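Local coordinates for protein RNA 2'-o-ribose methyltransferase (Thermus thermophilus, PDB 1IPA) that probably methylates the 2'-hydroxyl of a ribose in RNA, with a deep trefoil knot shaping its active site, at residues A[114-119]-A[141-146]; A[187-192]-A[208-213]. All coordinates share one frame; numbering follows the deposited sequence.

Interaction 1: residues A[114-119]-A[141-146]; sequences PDALIL and GAEAVL
Glu143 reaches back past the start of the neighbouring strand and lays its carboxylate against Ala116. CG stands anti to the backbone N (chi1 -169°) and the chain runs on extended, which carries OE1 to 3.3 Å from Ala116 CA. Ala116 CB packs against the carboxylate, a little nearer OE1 than OE2. Both oxygens have polar partners outside the segments: Ser113 OG bonds OE1 and Tyr110 OH bonds OE2. These two bonds should fix the rotation of the carboxylate.

Ile118 and Leu146 share one side of the sheet. Their side chains cross at a slant, with Ile118 CG2 3.9 Å from Leu146 CG. Ile118 CG2 lies anti to its backbone N and takes the nearest place to Leu146. Trp182 of helix 176-185 packs on both residues.

The two segments carry the starts of the two strands of a right-handed beta-alpha-beta crossover: strand 117-122, helix 127-140, strand 144-148. The strands lie side by side in the parallel sheet of the Rossmann-like methyltransferase domain. Gly141, with positive phi, closes the Schellman motif at the end of that helix.

Leu119 and Val145 pair on the helix 127-140 side, Leu119 CB standing 4.4 Å from Val145 CG2. Leu119 also meets Val133 of that helix, and Val145 meets Leu134. Nearer the start, the Leu117 side chain lies beside Ala142 and also touches helix 246-261.

Three backbone bonds join the edges. Glu143 N donates to Leu117 O at 2.7 Å. Leu119 N donates to Ala144 O at 3.0 Å. Leu146 N donates to Leu119 O at 2.7 Å. Before the direct ladder starts, a water accepts from Leu117 N at 3.0 Å and donates to Gly141 O at 3.1 Å.

Interaction 2: residues A[187-192]-A[208-213]; sequences NLPLVA and PPVAIA
Leu190, Val191 and Ala192 pair in register with Ala211, Ile212 and Ala213 as parallel neighbours. Strands 190-193 and 210-214 belong to the six-stranded parallel sheet of the SpoU-type domain, which has a Rossmann-like fold.

The backbone bonds alternate between the strands. Ala211 N donates to Pro189 O at 2.9 Å. Ala211 O in turn accepts from Val191 N at 2.9 Å, so Ala211 uses both its N-H and its carbonyl on this one neighbour. Val191 does the same, since its O takes the N-H of Ala213 at 3.0 Å. All three acceptors are met nearly end-on. The carbonyls of Ala211 and Val191 each also receive a CA-H...O contact, from Leu190 CA and Ile212 CA respectively.

Apolar contacts lie on both sides of the sheet. On the Ala211 side, Leu188 brings CD2 to 3.6 Å from Ala211 CB. Its CG is anti to the backbone N (chi1 -173°), which turns the branched end in over the neighbouring strand. Leu188 also packs on Trp182 and Ile183 of helix 176-185. Leu190 works further along the same side: its CD1 sits 4.0 Å from Ala213 CB and close to Ala211 CB as well. On the other side Val191 and Val210 meet at a slant through their CG2 methyls, 4.1 Å apart. Leu253 and Leu254 of helix 246-261 touch Ile212 there.

One mixed contact lies at the start of the pairing, where Pro189 turns its ring carbon CG to the carbonyl of Pro209, with Pro189 CG 3.1 Å from Pro209 O.

How the interactions relate
Both interactions are largely buried strand pairs of one parallel sheet. Strand 117-122 of interaction 1 lies next to strand 210-214 of interaction 2. Probable hydrogen bonds join them: Ile118 O to Ile212 N at 2.8 Å and Ala116 O to Val210 N at 2.9 Å. Helix 246-261 touches one side of both contacts through Leu254, and Trp182 of helix 176-185 touches the other. The chemistry differs at the entry ends. Interaction 1 begins with a carboxylate and a bridging water; interaction 2 begins with prolines. Interaction 1 pairs the two strands of a beta-alpha-beta unit, whereas the chain linking the two segments of interaction 2 contains no helix.

Interaction 1: residues A[114-119]-A[141-146]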
ATOM      1  N   PRO A 114      12.440  17.537  -8.331  1.00 47.04           N
ATOM      2  CA  PRO A 114      12.572  17.609  -9.791  1.00 46.81           C
ATOM      3  C   PRO A 114      12.537  16.265 -10.531  1.00 46.19           C
ATOM      4  O   PRO A 114      12.478  16.225 -11.766  1.00 46.11           O
ATOM      5  CB  PRO A 114      13.899  18.344  -9.979  1.00 47.68           C
ATOM      6  CG  PRO A 114      14.675  17.964  -8.755  1.00 48.80           C
ATOM      7  CD  PRO A 114      13.637  18.090  -7.672  1.00 47.41           C
ATOM      8  N   ASP A 115      12.570  15.170  -9.778  1.00 44.66           N
ATOM      9  CA  ASP A 115      12.535  13.827 -10.363  1.00 42.35           C
ATOM     10  C   ASP A 115      11.242  13.132  -9.930  1.00 39.08           C
ATOM     11  O   ASP A 115      11.092  11.927 -10.109  1.00 38.36           O
ATOM     12  CB  ASP A 115      13.726  12.988  -9.871  1.00 43.43           C
ATOM     13  CG  ASP A 115      15.072  13.510 -10.352  1.00 47.82           C
ATOM     14  OD1 ASP A 115      15.402  13.341 -11.544  1.00 49.52           O
ATOM     15  OD2 ASP A 115      15.811  14.088  -9.527  1.00 52.01           O
ATOM     16  N   ALA A 116      10.308  13.900  -9.380  1.00 35.64           N
ATOM     17  CA  ALA A 116       9.056  13.357  -8.863  1.00 34.20           C
ATOM     18  C   ALA A 116       8.092  12.602  -9.775  1.00 34.34           C
ATOM     19  O   ALA A 116       7.506  13.173 -10.694  1.00 34.75           O
ATOM     20  CB  ALA A 116       8.293  14.452  -8.160  1.00 32.66           C
ATOM     21  N   LEU A 117       7.918  11.315  -9.499  1.00 31.49           N
ATOM     22  CA  LEU A 117       6.962  10.493 -10.233  1.00 30.36           C
ATOM     23  C   LEU A 117       5.864  10.229  -9.199  1.00 28.15           C
ATOM     24  O   LEU A 117       6.067   9.509  -8.229  1.00 26.63           O
ATOM     25  CB  LEU A 117       7.596   9.177 -10.691  1.00 32.58           C
ATOM     26  CG  LEU A 117       6.633   8.183 -11.354  1.00 34.32           C
ATOM     27  CD1 LEU A 117       5.964   8.815 -12.575  1.00 33.63           C
ATOM     28  CD2 LEU A 117       7.400   6.933 -11.749  1.00 36.38           C
ATOM     29  N   ILE A 118       4.703  10.831  -9.415  1.00 26.80           N
ATOM     30  CA  ILE A 118       3.595  10.718  -8.487  1.00 25.78           C
ATOM     31  C   ILE A 118       2.368  10.005  -9.041  1.00 27.13           C
ATOM     32  O   ILE A 118       1.925  10.276 -10.158  1.00 27.70           O
ATOM     33  CB  ILE A 118       3.184  12.131  -8.000  1.00 24.15           C
ATOM     34  CG1 ILE A 118       4.301  12.712  -7.126  1.00 24.51           C
ATOM     35  CG2 ILE A 118       1.880  12.079  -7.236  1.00 23.13           C
ATOM     36  CD1 ILE A 118       4.227  14.207  -6.949  1.00 24.56           C
ATOM     37  N   LEU A 119       1.818   9.094  -8.246  1.00 26.33           N
ATOM     38  CA  LEU A 119       0.624   8.370  -8.654  1.00 26.25           C
ATOM     39  C   LEU A 119      -0.559   8.882  -7.856  1.00 26.63           C
ATOM     40  O   LEU A 119      -0.525   8.884  -6.636  1.00 27.46           O
ATOM     41  CB  LEU A 119       0.779   6.866  -8.403  1.00 24.45           C
ATOM     42  CG  LEU A 119      -0.483   6.027  -8.646  1.00 20.92           C
ATOM     43  CD1 LEU A 119      -0.867   6.134 -10.106  1.00 20.94           C
ATOM     44  CD2 LEU A 119      -0.235   4.572  -8.266  1.00 17.58           C
ATOM     45  N   GLY A 141       9.131   2.893  -8.816  1.00 26.33           N
ATOM     46  CA  GLY A 141       9.955   3.971  -8.298  1.00 28.17           C
ATOM     47  C   GLY A 141       9.235   5.278  -8.019  1.00 28.56           C
ATOM     48  O   GLY A 141       9.868   6.318  -7.902  1.00 28.12           O
ATOM     49  N   ALA A 142       7.913   5.236  -7.919  1.00 28.06           N
ATOM     50  CA  ALA A 142       7.168   6.448  -7.642  1.00 28.60           C
ATOM     51  C   ALA A 142       7.702   7.100  -6.372  1.00 29.67           C
ATOM     52  O   ALA A 142       8.175   6.420  -5.458  1.00 31.01           O
ATOM     53  CB  ALA A 142       5.707   6.127  -7.479  1.00 27.96           C
ATOM     54  N   GLU A 143       7.619   8.422  -6.322  1.00 27.97           N
ATOM     55  CA  GLU A 143       8.073   9.171  -5.161  1.00 27.56           C
ATOM     56  C   GLU A 143       6.953   9.246  -4.125  1.00 27.27           C
ATOM     57  O   GLU A 143       7.199   9.365  -2.926  1.00 28.19           O
ATOM     58  CB  GLU A 143       8.482  10.583  -5.585  1.00 28.72           C
ATOM     59  CG  GLU A 143       9.216  11.361  -4.515  1.00 30.07           C
ATOM     60  CD  GLU A 143       9.619  12.738  -4.982  1.00 31.69           C
ATOM     61  OE1 GLU A 143      10.469  12.833  -5.885  1.00 34.31           O
ATOM     62  OE2 GLU A 143       9.079  13.729  -4.456  1.00 34.43           O
ATOM     63  N   ALA A 144       5.715   9.166  -4.587  1.00 26.70           N
ATOM     64  CA  ALA A 144       4.594   9.232  -3.670  1.00 27.82           C
ATOM     65  C   ALA A 144       3.310   8.774  -4.316  1.00 27.45           C
ATOM     66  O   ALA A 144       3.167   8.803  -5.537  1.00 29.48           O
ATOM     67  CB  ALA A 144       4.422  10.664  -3.160  1.00 27.55           C
ATOM     68  N   VAL A 145       2.374   8.351  -3.479  1.00 27.65           N
ATOM     69  CA  VAL A 145       1.066   7.930  -3.952  1.00 28.12           C
ATOM     70  C   VAL A 145       0.066   8.803  -3.241  1.00 29.18           C
ATOM     71  O   VAL A 145      -0.032   8.777  -2.016  1.00 32.05           O
ATOM     72  CB  VAL A 145       0.753   6.466  -3.607  1.00 24.66           C
ATOM     73  CG1 VAL A 145      -0.680   6.141  -4.007  1.00 23.87           C
ATOM     74  CG2 VAL A 145       1.718   5.549  -4.327  1.00 24.07           C
ATOM     75  N   LEU A 146      -0.663   9.603  -3.999  1.00 29.53           N
ATOM     76  CA  LEU A 146      -1.648  10.460  -3.386  1.00 31.91           C
ATOM     77  C   LEU A 146      -2.990   9.804  -3.598  1.00 33.42           C
ATOM     78  O   LEU A 146      -3.435   9.625  -4.733  1.00 34.94           O
ATOM     79  CB  LEU A 146      -1.620  11.857  -4.015  1.00 31.50           C
ATOM     80  CG  LEU A 146      -0.241  12.512  -4.027  1.00 31.50           C
ATOM     81  CD1 LEU A 146      -0.357  13.923  -4.577  1.00 31.75           C
ATOM     82  CD2 LEU A 146       0.339  12.524  -2.614  1.00 32.72           C
TER
HETATM   83  O   HOH W   1      10.020   9.277  -8.657  1.00 31.52           O

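Interaction 2: residues A[187-192]-A[208-213]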
ATOM      1  N   ASN A 187       2.322  23.606  -9.479  1.00 46.57           N
ATOM      2  CA  ASN A 187       2.427  23.609 -10.934  1.00 44.99           C
ATOM      3  C   ASN A 187       2.929  22.249 -11.404  1.00 41.77           C
ATOM      4  O   ASN A 187       3.873  22.153 -12.185  1.00 41.62           O
ATOM      5  CB  ASN A 187       3.372  24.721 -11.416  1.00 47.06           C
ATOM      6  CG  ASN A 187       2.712  26.094 -11.407  1.00 49.27           C
ATOM      7  OD1 ASN A 187       1.566  26.244 -11.835  1.00 50.12           O
ATOM      8  ND2 ASN A 187       3.438  27.104 -10.934  1.00 49.73           N
ATOM      9  N   LEU A 188       2.283  21.199 -10.912  1.00 38.13           N
ATOM     10  CA  LEU A 188       2.657  19.834 -11.258  1.00 35.07           C
ATOM     11  C   LEU A 188       1.847  19.322 -12.446  1.00 32.30           C
ATOM     12  O   LEU A 188       0.634  19.171 -12.358  1.00 31.35           O
ATOM     13  CB  LEU A 188       2.431  18.925 -10.047  1.00 34.50           C
ATOM     14  CG  LEU A 188       2.884  17.464 -10.090  1.00 33.32           C
ATOM     15  CD1 LEU A 188       4.401  17.391 -10.116  1.00 32.01           C
ATOM     16  CD2 LEU A 188       2.340  16.729  -8.862  1.00 31.82           C
ATOM     17  N   PRO A 189       2.506  19.065 -13.582  1.00 31.55           N
ATOM     18  CA  PRO A 189       1.751  18.565 -14.739  1.00 30.37           C
ATOM     19  C   PRO A 189       0.979  17.295 -14.378  1.00 29.73           C
ATOM     20  O   PRO A 189       1.472  16.433 -13.650  1.00 29.86           O
ATOM     21  CB  PRO A 189       2.836  18.341 -15.803  1.00 31.24           C
ATOM     22  CG  PRO A 189       4.098  18.193 -15.008  1.00 32.35           C
ATOM     23  CD  PRO A 189       3.935  19.204 -13.900  1.00 30.76           C
ATOM     24  N   LEU A 190      -0.244  17.197 -14.880  1.00 27.49           N
ATOM     25  CA  LEU A 190      -1.096  16.064 -14.592  1.00 24.59           C
ATOM     26  C   LEU A 190      -1.555  15.339 -15.853  1.00 23.99           C
ATOM     27  O   LEU A 190      -2.008  15.966 -16.804  1.00 23.73           O
ATOM     28  CB  LEU A 190      -2.308  16.541 -13.794  1.00 23.52           C
ATOM     29  CG  LEU A 190      -3.478  15.570 -13.572  1.00 26.86           C
ATOM     30  CD1 LEU A 190      -3.060  14.402 -12.684  1.00 23.94           C
ATOM     31  CD2 LEU A 190      -4.643  16.335 -12.936  1.00 26.40           C
ATOM     32  N   VAL A 191      -1.422  14.016 -15.844  1.00 23.30           N
ATOM     33  CA  VAL A 191      -1.841  13.157 -16.954  1.00 22.43           C
ATOM     34  C   VAL A 191      -2.982  12.293 -16.412  1.00 23.75           C
ATOM     35  O   VAL A 191      -2.795  11.524 -15.466  1.00 23.61           O
ATOM     36  CB  VAL A 191      -0.681  12.229 -17.418  1.00 23.39           C
ATOM     37  CG1 VAL A 191      -1.177  11.237 -18.480  1.00 22.86           C
ATOM     38  CG2 VAL A 191       0.469  13.061 -17.960  1.00 20.66           C
ATOM     39  N   ALA A 192      -4.167  12.432 -16.986  1.00 23.85           N
ATOM     40  CA  ALA A 192      -5.309  11.655 -16.522  1.00 27.28           C
ATOM     41  C   ALA A 192      -5.577  10.458 -17.428  1.00 28.11           C
ATOM     42  O   ALA A 192      -5.512  10.567 -18.649  1.00 28.43           O
ATOM     43  CB  ALA A 192      -6.550  12.539 -16.443  1.00 27.22           C
ATOM     44  N   PRO A 208      10.180  13.249 -15.603  1.00 45.79           N
ATOM     45  CA  PRO A 208      10.375  13.230 -14.151  1.00 45.98           C
ATOM     46  C   PRO A 208       9.415  13.983 -13.240  1.00 45.31           C
ATOM     47  O   PRO A 208       8.899  13.391 -12.299  1.00 48.76           O
ATOM     48  CB  PRO A 208      11.815  13.677 -14.004  1.00 46.21           C
ATOM     49  CG  PRO A 208      12.450  12.898 -15.100  1.00 47.74           C
ATOM     50  CD  PRO A 208      11.479  13.063 -16.276  1.00 46.61           C
ATOM     51  N   PRO A 209       9.177  15.286 -13.471  1.00 41.87           N
ATOM     52  CA  PRO A 209       8.233  15.939 -12.551  1.00 38.69           C
ATOM     53  C   PRO A 209       6.827  15.766 -13.110  1.00 35.81           C
ATOM     54  O   PRO A 209       6.445  16.512 -14.002  1.00 37.22           O
ATOM     55  CB  PRO A 209       8.669  17.405 -12.573  1.00 39.09           C
ATOM     56  CG  PRO A 209      10.059  17.368 -13.154  1.00 41.24           C
ATOM     57  CD  PRO A 209       9.975  16.289 -14.186  1.00 40.45           C
ATOM     58  N   VAL A 210       6.058  14.803 -12.601  1.00 32.44           N
ATOM     59  CA  VAL A 210       4.715  14.580 -13.142  1.00 29.86           C
ATOM     60  C   VAL A 210       3.787  13.739 -12.257  1.00 28.87           C
ATOM     61  O   VAL A 210       4.241  12.888 -11.503  1.00 31.14           O
ATOM     62  CB  VAL A 210       4.827  13.898 -14.526  1.00 28.42           C
ATOM     63  CG1 VAL A 210       5.402  12.503 -14.350  1.00 27.01           C
ATOM     64  CG2 VAL A 210       3.476  13.864 -15.226  1.00 27.12           C
ATOM     65  N   ALA A 211       2.482  13.981 -12.367  1.00 28.87           N
ATOM     66  CA  ALA A 211       1.473  13.248 -11.598  1.00 26.01           C
ATOM     67  C   ALA A 211       0.534  12.507 -12.547  1.00 26.11           C
ATOM     68  O   ALA A 211       0.072  13.066 -13.542  1.00 25.03           O
ATOM     69  CB  ALA A 211       0.672  14.200 -10.740  1.00 23.71           C
ATOM     70  N   ILE A 212       0.254  11.248 -12.231  1.00 24.61           N
ATOM     71  CA  ILE A 212      -0.622  10.429 -13.056  1.00 23.95           C
ATOM     72  C   ILE A 212      -1.814   9.939 -12.248  1.00 25.10           C
ATOM     73  O   ILE A 212      -1.657   9.229 -11.247  1.00 24.99           O
ATOM     74  CB  ILE A 212       0.119   9.209 -13.610  1.00 23.05           C
ATOM     75  CG1 ILE A 212       1.398   9.661 -14.321  1.00 23.14           C
ATOM     76  CG2 ILE A 212      -0.797   8.435 -14.552  1.00 21.77           C
ATOM     77  CD1 ILE A 212       2.269   8.519 -14.823  1.00 25.73           C
ATOM     78  N   ALA A 213      -3.007  10.308 -12.697  1.00 22.97           N
ATOM     79  CA  ALA A 213      -4.222   9.918 -12.017  1.00 23.44           C
ATOM     80  C   ALA A 213      -4.893   8.710 -12.657  1.00 25.05           C
ATOM     81  O   ALA A 213      -4.860   8.538 -13.870  1.00 26.32           O
ATOM     82  CB  ALA A 213      -5.186  11.084 -11.988  1.00 20.77           C
TER